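Local coordinates for glycosyl hydrolase family 62 protein (PDB 5B6T), which hydrolyses non-reducing terminal alpha-L-arabinofuranoside linkages, probably releasing arabinose side groups from arabinoxylan, at residues S3-S8 with N244-A249; K17-R22 with F68-Q73; G49-Y54 with A74-G79; F223-S228 with A237-E242. One frame throughout, in Å; residues are numbered along the deposited sequence.

Interaction 1: S3-S8 with N244-A249; sequences SSFRWS and NPFARA
Three aromatic side chains, Phe5, Trp7 and Phe246, form a cluster in which Phe246 meets both of the others. Its CG stands anti to the backbone N (chi1 -179°), which carries the ring from a backbone running beside the N-terminal residues into the space next to Phe5 and Trp7. The edge of Phe246 points into the face of Phe5, with planes at 56° and CD1 lying 3.7 Å from Phe5 CE2 over the outer part of that ring. Trp7 repeats the arrangement with the roles exchanged: its six-membered ring turns an edge toward the face of Phe246 in an offset edge-to-face pair, CZ2 coming to 3.6 Å from Phe246 CZ. The indole is also held by its polar edge. Trp7 NE1 gives a nearly straight 2.8 Å hydrogen bond to Phe246 O, in the plane of both the indole and the carbonyl, and Asn251 binds the same oxygen. Cutting Phe5 back to an alanine would remove the face that receives the Phe246 edge and would probably leave that ring freer to shift. Toward the chain end the contact turns polar: Asn244 ND2 donates to Ser3 O at 3.1 Å, the acceptor lying in the amide plane, while a water accepts a hydrogen bond from Phe5 N at 2.9 Å and sits close to Asn244 OD1 and Pro245 O. Strand 7-9 pairs with strand 305-311 near the C terminus, so the cluster flanks the joint between the chain ends that closes the ring of blades in a five-bladed beta-propeller, the fold of family 62.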
loop_
_atom_site.group_PDB
_atom_site.type_symbol
_atom_site.label_atom_id
_atom_site.label_comp_id
_atom_site.label_asym_id
_atom_site.label_seq_id
_atom_site.Cartn_x
_atom_site.Cartn_y
_atom_site.Cartn_z
ATOM N N SER A 3 20.019 4.237 -6.796
ATOM C CA SER A 3 20.148 2.966 -6.099
ATOM C C SER A 3 20.329 3.189 -4.605
ATOM O O SER A 3 20.561 2.255 -3.843
ATOM C CB SER A 3 21.326 2.168 -6.694
ATOM O OG SER A 3 22.541 2.861 -6.471
ATOM N N SER A 4 20.238 4.436 -4.177
ATOM C CA SER A 4 20.153 4.774 -2.758
ATOM C C SER A 4 19.169 5.931 -2.647
ATOM O O SER A 4 18.886 6.612 -3.636
ATOM C CB SER A 4 21.512 5.160 -2.148
ATOM O OG SER A 4 21.994 6.350 -2.722
ATOM N N PHE A 5 18.618 6.113 -1.444
ATOM C CA PHE A 5 17.575 7.099 -1.202
ATOM C C PHE A 5 17.810 7.908 0.043
ATOM O O PHE A 5 18.331 7.430 1.025
ATOM C CB PHE A 5 16.209 6.394 -1.116
ATOM C CG PHE A 5 15.854 5.701 -2.374
ATOM C CD1 PHE A 5 15.203 6.389 -3.387
ATOM C CD2 PHE A 5 16.315 4.412 -2.630
ATOM C CE1 PHE A 5 14.949 5.758 -4.598
ATOM C CE2 PHE A 5 16.063 3.802 -3.835
ATOM C CZ PHE A 5 15.373 4.476 -4.807
ATOM N N ARG A 6 17.408 9.174 -0.024
ATOM C CA ARG A 6 17.307 10.032 1.137
ATOM C C ARG A 6 15.993 10.784 1.086
ATOM O O ARG A 6 15.520 11.174 0.015
ATOM C CB ARG A 6 18.491 11.002 1.223
ATOM C CG ARG A 6 19.724 10.229 1.685
ATOM C CD ARG A 6 20.844 11.118 2.170
ATOM N NE ARG A 6 20.376 12.080 3.161
ATOM C CZ ARG A 6 20.129 11.857 4.448
ATOM N NH1 ARG A 6 20.300 10.676 5.022
ATOM N NH2 ARG A 6 19.716 12.883 5.183
ATOM N N TRP A 7 15.423 11.015 2.261
ATOM C CA TRP A 7 14.078 11.602 2.370
ATOM C C TRP A 7 14.036 12.677 3.434
ATOM O O TRP A 7 14.812 12.665 4.411
ATOM C CB TRP A 7 13.026 10.555 2.783
ATOM C CG TRP A 7 13.032 9.301 1.995
ATOM C CD1 TRP A 7 13.730 8.171 2.287
ATOM C CD2 TRP A 7 12.301 9.035 0.788
ATOM N NE1 TRP A 7 13.475 7.221 1.336
ATOM C CE2 TRP A 7 12.605 7.723 0.404
ATOM C CE3 TRP A 7 11.436 9.788 -0.011
ATOM C CZ2 TRP A 7 12.065 7.131 -0.750
ATOM C CZ3 TRP A 7 10.878 9.211 -1.135
ATOM C CH2 TRP A 7 11.200 7.879 -1.500
ATOM N N SER A 8 13.043 13.553 3.280
ATOM C CA SER A 8 12.611 14.481 4.315
ATOM C C SER A 8 11.146 14.195 4.628
ATOM O O SER A 8 10.305 14.173 3.717
ATOM C CB SER A 8 12.761 15.938 3.854
ATOM O OG SER A 8 12.243 16.815 4.851
ATOM N N ASN A 244 21.575 0.391 3.397
ATOM C CA ASN A 244 21.178 1.017 2.150
ATOM C C ASN A 244 19.696 0.703 1.888
ATOM O O ASN A 244 19.363 -0.134 1.057
ATOM C CB ASN A 244 22.057 0.629 0.973
ATOM C CG ASN A 244 21.670 1.377 -0.271
ATOM O OD1 ASN A 244 21.375 2.582 -0.211
ATOM N ND2 ASN A 244 21.642 0.683 -1.408
ATOM N N PRO A 245 18.810 1.366 2.637
ATOM C CA PRO A 245 17.396 0.966 2.633
ATOM C C PRO A 245 16.592 1.766 1.615
ATOM O O PRO A 245 17.018 2.839 1.202
ATOM C CB PRO A 245 16.960 1.312 4.047
ATOM C CG PRO A 245 17.764 2.532 4.392
ATOM C CD PRO A 245 19.106 2.288 3.753
ATOM N N PHE A 246 15.394 1.308 1.248
ATOM C CA PHE A 246 14.559 2.195 0.468
ATOM C C PHE A 246 14.122 3.339 1.387
ATOM O O PHE A 246 14.280 4.510 1.050
ATOM C CB PHE A 246 13.353 1.469 -0.137
ATOM C CG PHE A 246 12.501 2.372 -0.949
ATOM C CD1 PHE A 246 12.909 2.781 -2.220
ATOM C CD2 PHE A 246 11.300 2.854 -0.429
ATOM C CE1 PHE A 246 12.120 3.652 -2.976
ATOM C CE2 PHE A 246 10.512 3.734 -1.157
ATOM C CZ PHE A 246 10.921 4.130 -2.442
ATOM N N ALA A 247 13.559 2.995 2.544
ATOM C CA ALA A 247 13.117 3.998 3.508
ATOM C C ALA A 247 13.185 3.373 4.895
ATOM O O ALA A 247 12.653 2.293 5.113
ATOM C CB ALA A 247 11.707 4.479 3.182
ATOM N N ARG A 248 13.837 4.068 5.815
ATOM C CA ARG A 248 14.116 3.563 7.151
ATOM C C ARG A 248 14.523 4.762 8.006
ATOM O O ARG A 248 14.866 5.805 7.459
ATOM C CB ARG A 248 15.262 2.549 7.081
ATOM C CG ARG A 248 15.557 1.816 8.399
ATOM C CD ARG A 248 16.414 0.570 8.161
ATOM N NE ARG A 248 16.714 -0.063 9.434
ATOM C CZ ARG A 248 17.850 0.066 10.134
ATOM N NH1 ARG A 248 18.904 0.742 9.684
ATOM N NH2 ARG A 248 17.928 -0.527 11.322
ATOM N N ALA A 249 14.456 4.650 9.324
ATOM C CA ALA A 249 14.833 5.793 10.163
ATOM C C ALA A 249 16.191 6.375 9.781
ATOM O O ALA A 249 16.386 7.595 9.914
ATOM C CB ALA A 249 14.838 5.387 11.627
HETATM O O HOH W 1 19.311 4.269 0.658
#

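Interaction 2: K17-R22 with F68-Q73; sequences KSDSRR and FYYLDQ
The phenol oxygen of Tyr70 is gripped from two sides: OH donates to Asp19 OD2 at 2.6 Å, on the syn lone pair of the carboxylate, and accepts at 2.8 Å from a water that in turn accepts from Lys17 N. The other carboxylate oxygen is occupied too. Asp19 OD1 accepts from the backbone N of Arg21 at 3.0 Å, an Asx turn within the type I turn of residues 19 to 22, so one aspartate both shapes the loop and holds the tyrosine. Arg21 then lies back along the ring. Its chain is extended from CG to NE, with CD 3.5 Å above the ring centre, and the guanidinium stacks flat on Tyr70 with planes at 7° and CZ over the face, a cation-pi contact. Phe68 CB approaches the opposite face. The far end of the guanidinium meets Asp72 end-on: NH1 binds OD2 at 2.7 Å from above the carboxylate plane, and NH2 binds OD1 at 3.0 Å on its syn lone pair. With the ring on one face and the carboxylate at the end, the rotation of the guanidinium is probably restricted. Nearby, the bent chain of Lys17 lies over Phe68, CG standing 3.8 Å from the ring centroid in a CH-pi contact, while its NZ bonds to Ala66 O. Strand 68-70 is the outermost strand of a four-stranded antiparallel sheet, next to strand 49-57. The loop that covers it leads into strand 25-34 at the other edge of the same sheet, and Lys46 of strand 37-46 reaches Arg21 O from between.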
loop_
_atom_site.group_PDB
_atom_site.type_symbol
_atom_site.label_atom_id
_atom_site.label_comp_id
_atom_site.label_asym_id
_atom_site.label_seq_id
_atom_site.Cartn_x
_atom_site.Cartn_y
_atom_site.Cartn_z
ATOM N N LYS A 17 -10.182 10.642 13.749
ATOM C CA LYS A 17 -11.090 11.654 14.274
ATOM C C LYS A 17 -11.435 11.323 15.713
ATOM O O LYS A 17 -11.276 10.193 16.163
ATOM C CB LYS A 17 -12.371 11.696 13.452
ATOM C CG LYS A 17 -12.135 12.094 12.004
ATOM C CD LYS A 17 -11.617 13.524 11.887
ATOM C CE LYS A 17 -11.474 13.913 10.418
ATOM N NZ LYS A 17 -10.722 15.167 10.259
ATOM N N SER A 18 -11.854 12.350 16.454
ATOM C CA SER A 18 -12.382 12.162 17.791
ATOM C C SER A 18 -13.887 12.022 17.701
ATOM O O SER A 18 -14.610 12.989 17.831
ATOM C CB SER A 18 -12.038 13.340 18.682
ATOM O OG SER A 18 -12.426 13.040 20.001
ATOM N N ASP A 19 -14.336 10.823 17.410
ATOM C CA ASP A 19 -15.754 10.501 17.298
ATOM C C ASP A 19 -16.001 9.186 17.997
ATOM O O ASP A 19 -15.069 8.570 18.577
ATOM C CB ASP A 19 -16.190 10.518 15.829
ATOM C CG ASP A 19 -15.489 9.458 14.962
ATOM O OD1 ASP A 19 -15.064 8.423 15.498
ATOM O OD2 ASP A 19 -15.442 9.690 13.725
ATOM N N SER A 20 -17.266 8.739 18.009
ATOM C CA SER A 20 -17.600 7.559 18.807
ATOM C C SER A 20 -16.929 6.277 18.343
ATOM O O SER A 20 -16.876 5.317 19.090
ATOM C CB SER A 20 -19.103 7.347 18.905
ATOM O OG SER A 20 -19.698 7.207 17.642
ATOM N N ARG A 21 -16.406 6.266 17.112
ATOM C CA ARG A 21 -15.718 5.074 16.609
ATOM C C ARG A 21 -14.409 4.825 17.348
ATOM O O ARG A 21 -13.946 3.698 17.398
ATOM C CB ARG A 21 -15.487 5.155 15.084
ATOM C CG ARG A 21 -16.790 5.151 14.295
ATOM C CD ARG A 21 -16.561 5.296 12.803
ATOM N NE ARG A 21 -17.832 5.233 12.101
ATOM C CZ ARG A 21 -18.116 4.393 11.104
ATOM N NH1 ARG A 21 -17.207 3.545 10.647
ATOM N NH2 ARG A 21 -19.315 4.432 10.540
ATOM N N ARG A 22 -13.840 5.861 17.971
ATOM C CA ARG A 22 -12.609 5.707 18.776
ATOM C C ARG A 22 -11.560 4.902 18.015
ATOM O O ARG A 22 -10.958 3.984 18.548
ATOM C CB ARG A 22 -12.858 5.011 20.121
ATOM C CG ARG A 22 -13.943 5.606 20.987
ATOM C CD ARG A 22 -13.634 6.996 21.382
ATOM N NE ARG A 22 -14.691 7.574 22.224
ATOM C CZ ARG A 22 -15.035 8.856 22.208
ATOM N NH1 ARG A 22 -14.442 9.705 21.363
ATOM N NH2 ARG A 22 -15.997 9.285 23.017
ATOM N N PHE A 68 -13.683 12.694 7.047
ATOM C CA PHE A 68 -13.654 11.280 6.715
ATOM C C PHE A 68 -14.993 10.870 6.131
ATOM O O PHE A 68 -16.046 11.278 6.634
ATOM C CB PHE A 68 -13.425 10.474 7.981
ATOM C CG PHE A 68 -11.990 10.446 8.472
ATOM C CD1 PHE A 68 -10.985 11.244 7.914
ATOM C CD2 PHE A 68 -11.643 9.566 9.487
ATOM C CE1 PHE A 68 -9.678 11.188 8.393
ATOM C CE2 PHE A 68 -10.343 9.495 9.954
ATOM C CZ PHE A 68 -9.353 10.310 9.398
ATOM N N TYR A 69 -14.963 10.037 5.096
ATOM C CA TYR A 69 -16.163 9.288 4.690
ATOM C C TYR A 69 -15.886 7.847 5.042
ATOM O O TYR A 69 -15.067 7.173 4.385
ATOM C CB TYR A 69 -16.510 9.434 3.182
ATOM C CG TYR A 69 -17.915 8.986 2.876
ATOM C CD1 TYR A 69 -18.233 7.655 2.819
ATOM C CD2 TYR A 69 -18.919 9.914 2.611
ATOM C CE1 TYR A 69 -19.542 7.254 2.556
ATOM C CE2 TYR A 69 -20.216 9.521 2.335
ATOM C CZ TYR A 69 -20.514 8.188 2.310
ATOM O OH TYR A 69 -21.817 7.768 2.075
ATOM N N TYR A 70 -16.606 7.344 6.045
ATOM C CA TYR A 70 -16.480 5.956 6.456
ATOM C C TYR A 70 -17.180 5.040 5.441
ATOM O O TYR A 70 -18.385 5.129 5.228
ATOM C CB TYR A 70 -17.063 5.787 7.844
ATOM C CG TYR A 70 -16.263 6.484 8.931
ATOM C CD1 TYR A 70 -15.001 6.030 9.289
ATOM C CD2 TYR A 70 -16.779 7.588 9.615
ATOM C CE1 TYR A 70 -14.246 6.671 10.276
ATOM C CE2 TYR A 70 -16.047 8.223 10.597
ATOM C CZ TYR A 70 -14.783 7.753 10.941
ATOM O OH TYR A 70 -14.036 8.339 11.959
ATOM N N LEU A 71 -16.402 4.166 4.796
ATOM C CA LEU A 71 -16.919 3.436 3.645
ATOM C C LEU A 71 -17.887 2.326 4.017
ATOM O O LEU A 71 -18.540 1.764 3.131
ATOM C CB LEU A 71 -15.785 2.922 2.752
ATOM C CG LEU A 71 -14.990 4.029 2.072
ATOM C CD1 LEU A 71 -13.780 3.416 1.378
ATOM C CD2 LEU A 71 -15.850 4.810 1.075
ATOM N N ASP A 72 -18.028 2.043 5.310
ATOM C CA ASP A 72 -19.089 1.124 5.737
ATOM C C ASP A 72 -20.499 1.681 5.508
ATOM O O ASP A 72 -21.472 0.929 5.557
ATOM C CB ASP A 72 -18.871 0.637 7.188
ATOM C CG ASP A 72 -18.974 1.753 8.250
ATOM O OD1 ASP A 72 -19.579 2.783 8.027
ATOM O OD2 ASP A 72 -18.538 1.494 9.403
ATOM N N GLN A 73 -20.606 2.971 5.207
ATOM C CA GLN A 73 -21.867 3.590 4.804
ATOM C C GLN A 73 -22.241 3.357 3.324
ATOM O O GLN A 73 -23.386 3.621 2.910
ATOM C CB GLN A 73 -21.869 5.097 5.135
ATOM C CG GLN A 73 -21.688 5.384 6.607
ATOM C CD GLN A 73 -22.707 4.699 7.476
ATOM O OE1 GLN A 73 -22.385 3.758 8.234
ATOM N NE2 GLN A 73 -23.933 5.131 7.369
HETATM O O HOH W 2 -11.438 8.234 12.895
#

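Interaction 3: G49-Y54 with A74-G79; sequences GYNLVY and APLGTG
The loop between two blades of the beta-propeller is the element in play: residues 74-79 follow strand 68-70 of one sheet and a short 3-10 turn, pass strand 49-57, and lead to strand 82-89 in the next sheet. Asn51 faces this loop. With CG anti to the backbone N (chi1 -155°), its amide is carried toward the carbonyls of Gly77 and Gly79, and the modelled OD1 lies 2.8 Å from Gly79 O and 3.1 Å from Gly77 O. Two acceptors so near an oxygen suggest that the amide nitrogen may really occupy this place. An alanine at Asn51 would remove the amide and is likely to leave both glycine carbonyls without this polar neighbour. Deeper in, Leu52 and Leu76 cross at about a right angle, their CD1 atoms 4.1 Å apart, and both rest on Tyr99 of strand 94-100, which puts the apolar part of the contact between neighbouring blades. Gly79 adopts backbone angles at which a side chain would jam against the preceding carbonyl. No clear hydrogen bond joins the segments: Tyr50 O and Gly79 O (3.3 Å) cannot bond, and any polar link would need a turned Asn51 amide, leaving leucine packing as the firm part.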
loop_
_atom_site.group_PDB
_atom_site.type_symbol
_atom_site.label_atom_id
_atom_site.label_comp_id
_atom_site.label_asym_id
_atom_site.label_seq_id
_atom_site.Cartn_x
_atom_site.Cartn_y
_atom_site.Cartn_z
ATOM N N GLY A 49 -11.573 -3.921 15.473
ATOM C CA GLY A 49 -11.605 -4.310 14.070
ATOM C C GLY A 49 -11.066 -3.266 13.114
ATOM O O GLY A 49 -10.535 -2.230 13.523
ATOM N N TYR A 50 -11.216 -3.617 11.841
ATOM C CA TYR A 50 -10.736 -2.835 10.717
ATOM C C TYR A 50 -11.844 -2.573 9.744
ATOM O O TYR A 50 -12.645 -3.453 9.445
ATOM C CB TYR A 50 -9.659 -3.602 9.972
ATOM C CG TYR A 50 -8.326 -3.611 10.674
ATOM C CD1 TYR A 50 -8.093 -4.417 11.773
ATOM C CD2 TYR A 50 -7.291 -2.827 10.207
ATOM C CE1 TYR A 50 -6.867 -4.403 12.427
ATOM C CE2 TYR A 50 -6.072 -2.814 10.820
ATOM C CZ TYR A 50 -5.846 -3.595 11.938
ATOM O OH TYR A 50 -4.589 -3.549 12.527
ATOM N N ASN A 51 -11.857 -1.361 9.191
ATOM C CA ASN A 51 -12.686 -1.053 8.017
ATOM C C ASN A 51 -11.897 0.011 7.207
ATOM O O ASN A 51 -10.691 0.158 7.385
ATOM C CB ASN A 51 -14.129 -0.667 8.440
ATOM C CG ASN A 51 -15.190 -0.926 7.348
ATOM O OD1 ASN A 51 -15.937 -1.926 7.375
ATOM N ND2 ASN A 51 -15.347 0.013 6.462
ATOM N N LEU A 52 -12.562 0.721 6.323
ATOM C CA LEU A 52 -11.895 1.602 5.372
ATOM C C LEU A 52 -12.525 2.979 5.404
ATOM O O LEU A 52 -13.730 3.126 5.594
ATOM C CB LEU A 52 -12.017 1.037 3.947
ATOM C CG LEU A 52 -11.366 -0.327 3.675
ATOM C CD1 LEU A 52 -11.686 -0.846 2.271
ATOM C CD2 LEU A 52 -9.854 -0.281 3.841
ATOM N N VAL A 53 -11.679 3.971 5.160
ATOM C CA VAL A 53 -12.117 5.366 5.105
ATOM C C VAL A 53 -11.550 6.051 3.845
ATOM O O VAL A 53 -10.438 5.729 3.389
ATOM C CB VAL A 53 -11.721 6.085 6.406
ATOM C CG1 VAL A 53 -10.221 6.180 6.562
ATOM C CG2 VAL A 53 -12.409 7.444 6.512
ATOM N N TYR A 54 -12.340 6.989 3.308
ATOM C CA TYR A 54 -11.991 7.819 2.181
ATOM C C TYR A 54 -11.817 9.250 2.687
ATOM O O TYR A 54 -12.641 9.754 3.486
ATOM C CB TYR A 54 -13.085 7.768 1.120
ATOM C CG TYR A 54 -12.981 8.800 0.035
ATOM C CD1 TYR A 54 -11.999 8.700 -0.950
ATOM C CD2 TYR A 54 -13.891 9.862 -0.067
ATOM C CE1 TYR A 54 -11.892 9.637 -1.960
ATOM C CE2 TYR A 54 -13.774 10.807 -1.074
ATOM C CZ TYR A 54 -12.790 10.685 -2.037
ATOM O OH TYR A 54 -12.690 11.621 -3.051
ATOM N N ALA A 74 -21.244 2.958 2.531
ATOM C CA ALA A 74 -21.437 2.562 1.141
ATOM C C ALA A 74 -21.829 1.088 1.125
ATOM O O ALA A 74 -21.729 0.379 2.150
ATOM C CB ALA A 74 -20.133 2.771 0.340
ATOM N N PRO A 75 -22.218 0.590 -0.059
ATOM C CA PRO A 75 -22.466 -0.853 -0.155
ATOM C C PRO A 75 -21.258 -1.713 0.261
ATOM O O PRO A 75 -21.417 -2.833 0.720
ATOM C CB PRO A 75 -22.835 -1.025 -1.615
ATOM C CG PRO A 75 -23.549 0.272 -1.952
ATOM C CD PRO A 75 -22.740 1.321 -1.227
ATOM N N LEU A 76 -20.039 -1.162 0.164
ATOM C CA LEU A 76 -18.858 -1.841 0.692
ATOM C C LEU A 76 -19.081 -2.404 2.117
ATOM O O LEU A 76 -18.693 -3.534 2.421
ATOM C CB LEU A 76 -17.669 -0.863 0.654
ATOM C CG LEU A 76 -16.302 -1.438 1.031
ATOM C CD1 LEU A 76 -15.180 -0.798 0.213
ATOM C CD2 LEU A 76 -16.002 -1.271 2.518
ATOM N N GLY A 77 -19.717 -1.605 2.963
ATOM C CA GLY A 77 -20.385 -2.126 4.172
ATOM C C GLY A 77 -19.514 -2.415 5.373
ATOM O O GLY A 77 -18.300 -2.245 5.328
ATOM N N THR A 78 -20.185 -2.756 6.481
ATOM C CA THR A 78 -19.538 -3.157 7.708
ATOM C C THR A 78 -18.944 -4.556 7.606
ATOM O O THR A 78 -19.204 -5.310 6.665
ATOM C CB THR A 78 -20.521 -3.131 8.907
ATOM O OG1 THR A 78 -21.645 -3.963 8.618
ATOM C CG2 THR A 78 -20.975 -1.712 9.220
ATOM N N GLY A 79 -18.101 -4.839 8.577
ATOM C CA GLY A 79 -17.338 -6.050 8.620
ATOM C C GLY A 79 -15.892 -5.704 8.441
ATOM O O GLY A 79 -15.543 -4.540 8.343
#

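Interaction 4: F223-S228 with A237-E242; sequences FRSWTS and ALADQE
Ser225 meets Leu238 and Ala239 with both backbone and hydroxyl. Its O accepts from Leu238 N at 2.9 Å, while its N and OG both donate to Ala239 O, the hydroxyl at 2.8 Å, coming from the same face of that carbonyl. OG can do this because it sits between the backbone N and the carbonyl carbon (chi1 57°). One residue back, Arg224 takes Asp240 side-on: NE binds the backbone O at 2.8 Å and NH2 the carboxylate OD2 at 3.0 Å, the latter from above the carboxylate plane. Leu238 and Ala239 thus both face Ser225, a classic beta bulge just after the short edge strand 236-237 of a propeller blade, where Trp226 and Ala237 form an antiparallel non-hydrogen-bonded pair. Trp226 brings the CZ2 edge of its indole over the guanidinium of Arg224, 3.5 Å above the centre of its plane, and a water links Trp226 NE1 to Asp240 OD2. A second water joins Thr227 OG1 to Ala237 O, beside the methyl contact of Thr227 CG2 with Leu238 CD2 at 4.0 Å. Farther out, Arg192 presents its backbone O to Arg224 NH1 and its NH2 to Gln241 OE1, while Leu210 and His212 of strand 207-215 back the indole.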
loop_
_atom_site.group_PDB
_atom_site.type_symbol
_atom_site.label_atom_id
_atom_site.label_comp_id
_atom_site.label_asym_id
_atom_site.label_seq_id
_atom_site.Cartn_x
_atom_site.Cartn_y
_atom_site.Cartn_z
ATOM N N PHE A 223 11.467 -0.279 4.675
ATOM C CA PHE A 223 11.242 -0.770 3.319
ATOM C C PHE A 223 12.489 -1.155 2.574
ATOM O O PHE A 223 13.481 -0.423 2.590
ATOM C CB PHE A 223 10.447 0.252 2.456
ATOM C CG PHE A 223 8.999 0.244 2.795
ATOM C CD1 PHE A 223 8.513 1.037 3.853
ATOM C CD2 PHE A 223 8.155 -0.637 2.169
ATOM C CE1 PHE A 223 7.182 0.980 4.197
ATOM C CE2 PHE A 223 6.823 -0.710 2.537
ATOM C CZ PHE A 223 6.350 0.079 3.565
ATOM N N ARG A 224 12.386 -2.298 1.893
ATOM C CA ARG A 224 13.380 -2.770 0.941
ATOM C C ARG A 224 12.878 -2.565 -0.458
ATOM O O ARG A 224 11.676 -2.470 -0.675
ATOM C CB ARG A 224 13.680 -4.248 1.197
ATOM C CG ARG A 224 14.219 -4.507 2.606
ATOM C CD ARG A 224 14.404 -5.973 2.925
ATOM N NE ARG A 224 15.470 -6.596 2.147
ATOM C CZ ARG A 224 15.506 -7.889 1.799
ATOM N NH1 ARG A 224 14.534 -8.725 2.177
ATOM N NH2 ARG A 224 16.516 -8.352 1.076
ATOM N N SER A 225 13.802 -2.519 -1.420
ATOM C CA SER A 225 13.442 -2.279 -2.819
ATOM C C SER A 225 14.268 -3.116 -3.772
ATOM O O SER A 225 15.451 -3.418 -3.509
ATOM C CB SER A 225 13.613 -0.802 -3.176
ATOM O OG SER A 225 14.950 -0.339 -2.928
ATOM N N TRP A 226 13.622 -3.435 -4.893
ATOM C CA TRP A 226 14.196 -4.226 -5.980
ATOM C C TRP A 226 13.681 -3.678 -7.285
ATOM O O TRP A 226 12.628 -3.028 -7.326
ATOM C CB TRP A 226 13.749 -5.692 -5.898
ATOM C CG TRP A 226 14.126 -6.457 -4.698
ATOM C CD1 TRP A 226 15.139 -7.373 -4.599
ATOM C CD2 TRP A 226 13.482 -6.459 -3.421
ATOM N NE1 TRP A 226 15.172 -7.934 -3.362
ATOM C CE2 TRP A 226 14.177 -7.380 -2.604
ATOM C CE3 TRP A 226 12.394 -5.771 -2.877
ATOM C CZ2 TRP A 226 13.821 -7.619 -1.269
ATOM C CZ3 TRP A 226 12.047 -6.031 -1.560
ATOM C CH2 TRP A 226 12.738 -6.951 -0.797
ATOM N N THR A 227 14.378 -4.009 -8.372
ATOM C CA THR A 227 13.860 -3.722 -9.722
ATOM C C THR A 227 13.943 -4.940 -10.618
ATOM O O THR A 227 14.711 -5.883 -10.347
ATOM C CB THR A 227 14.620 -2.580 -10.424
ATOM O OG1 THR A 227 16.000 -2.972 -10.585
ATOM C CG2 THR A 227 14.551 -1.291 -9.606
ATOM N N SER A 228 13.167 -4.908 -11.697
ATOM C CA SER A 228 13.113 -5.991 -12.659
ATOM C C SER A 228 12.648 -5.463 -14.000
ATOM O O SER A 228 11.945 -4.458 -14.065
ATOM C CB SER A 228 12.147 -7.089 -12.232
ATOM O OG SER A 228 12.118 -8.177 -13.162
ATOM N N ALA A 237 18.123 -6.701 -6.229
ATOM C CA ALA A 237 18.192 -5.708 -5.150
ATOM C C ALA A 237 18.490 -4.327 -5.702
ATOM O O ALA A 237 19.304 -4.180 -6.629
ATOM C CB ALA A 237 19.256 -6.100 -4.103
ATOM N N LEU A 238 17.812 -3.311 -5.164
ATOM C CA LEU A 238 18.108 -1.932 -5.457
ATOM C C LEU A 238 18.675 -1.399 -4.153
ATOM O O LEU A 238 19.908 -1.509 -3.921
ATOM C CB LEU A 238 16.864 -1.187 -5.958
ATOM C CG LEU A 238 17.090 0.272 -6.375
ATOM C CD1 LEU A 238 17.945 0.328 -7.641
ATOM C CD2 LEU A 238 15.775 0.991 -6.567
ATOM N N ALA A 239 17.816 -0.905 -3.260
ATOM C CA ALA A 239 18.216 -0.515 -1.911
ATOM C C ALA A 239 17.466 -1.423 -0.949
ATOM O O ALA A 239 16.291 -1.219 -0.629
ATOM C CB ALA A 239 17.907 0.948 -1.661
ATOM N N ASP A 240 18.121 -2.496 -0.524
ATOM C CA ASP A 240 17.417 -3.599 0.191
ATOM C C ASP A 240 18.121 -4.036 1.474
ATOM O O ASP A 240 17.847 -5.114 2.002
ATOM C CB ASP A 240 17.188 -4.790 -0.745
ATOM C CG ASP A 240 18.400 -5.688 -0.849
ATOM O OD1 ASP A 240 19.523 -5.125 -0.885
ATOM O OD2 ASP A 240 18.219 -6.928 -0.887
ATOM N N GLN A 241 18.999 -3.178 2.007
ATOM C CA GLN A 241 19.731 -3.514 3.219
ATOM C C GLN A 241 19.550 -2.443 4.273
ATOM O O GLN A 241 19.245 -1.287 3.967
ATOM C CB GLN A 241 21.214 -3.728 2.885
ATOM C CG GLN A 241 21.471 -4.834 1.862
ATOM C CD GLN A 241 21.047 -6.216 2.343
ATOM O OE1 GLN A 241 21.042 -6.503 3.558
ATOM N NE2 GLN A 241 20.633 -7.068 1.408
ATOM N N GLU A 242 19.713 -2.818 5.530
ATOM C CA GLU A 242 19.585 -1.830 6.605
ATOM C C GLU A 242 20.506 -0.615 6.401
ATOM O O GLU A 242 20.110 0.527 6.669
ATOM C CB GLU A 242 19.771 -2.454 7.980
ATOM C CG GLU A 242 18.638 -3.407 8.315
ATOM C CD GLU A 242 18.648 -3.928 9.730
ATOM O OE1 GLU A 242 19.537 -3.544 10.530
ATOM O OE2 GLU A 242 17.702 -4.686 10.053
HETATM O O HOH W 3 17.536 -9.364 -2.329
HETATM O O HOH W 4 18.417 -3.500 -9.224
#

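Overall arrangement
Starting at the N terminus, residues 3-8 meet 244-249 only after most of the chain has passed, so interaction 1 closes the largest loop and contains the other three. Within it, 17-22 pairs with 68-73 and 49-54 with 74-79; these two loops cross and share the sheet in which strands 49-57 and 68-70 are neighbours, Tyr69 N probably bonding to Tyr54 O. Interaction 4 closes a short loop later in the chain and touches interaction 1 through Phe223, which is probably hydrogen-bonded to Phe246 and Ala247. Interactions 2 and 3 lie across the chain's centre from interaction 4, the centres of interactions 2 and 4 about 36 Å apart.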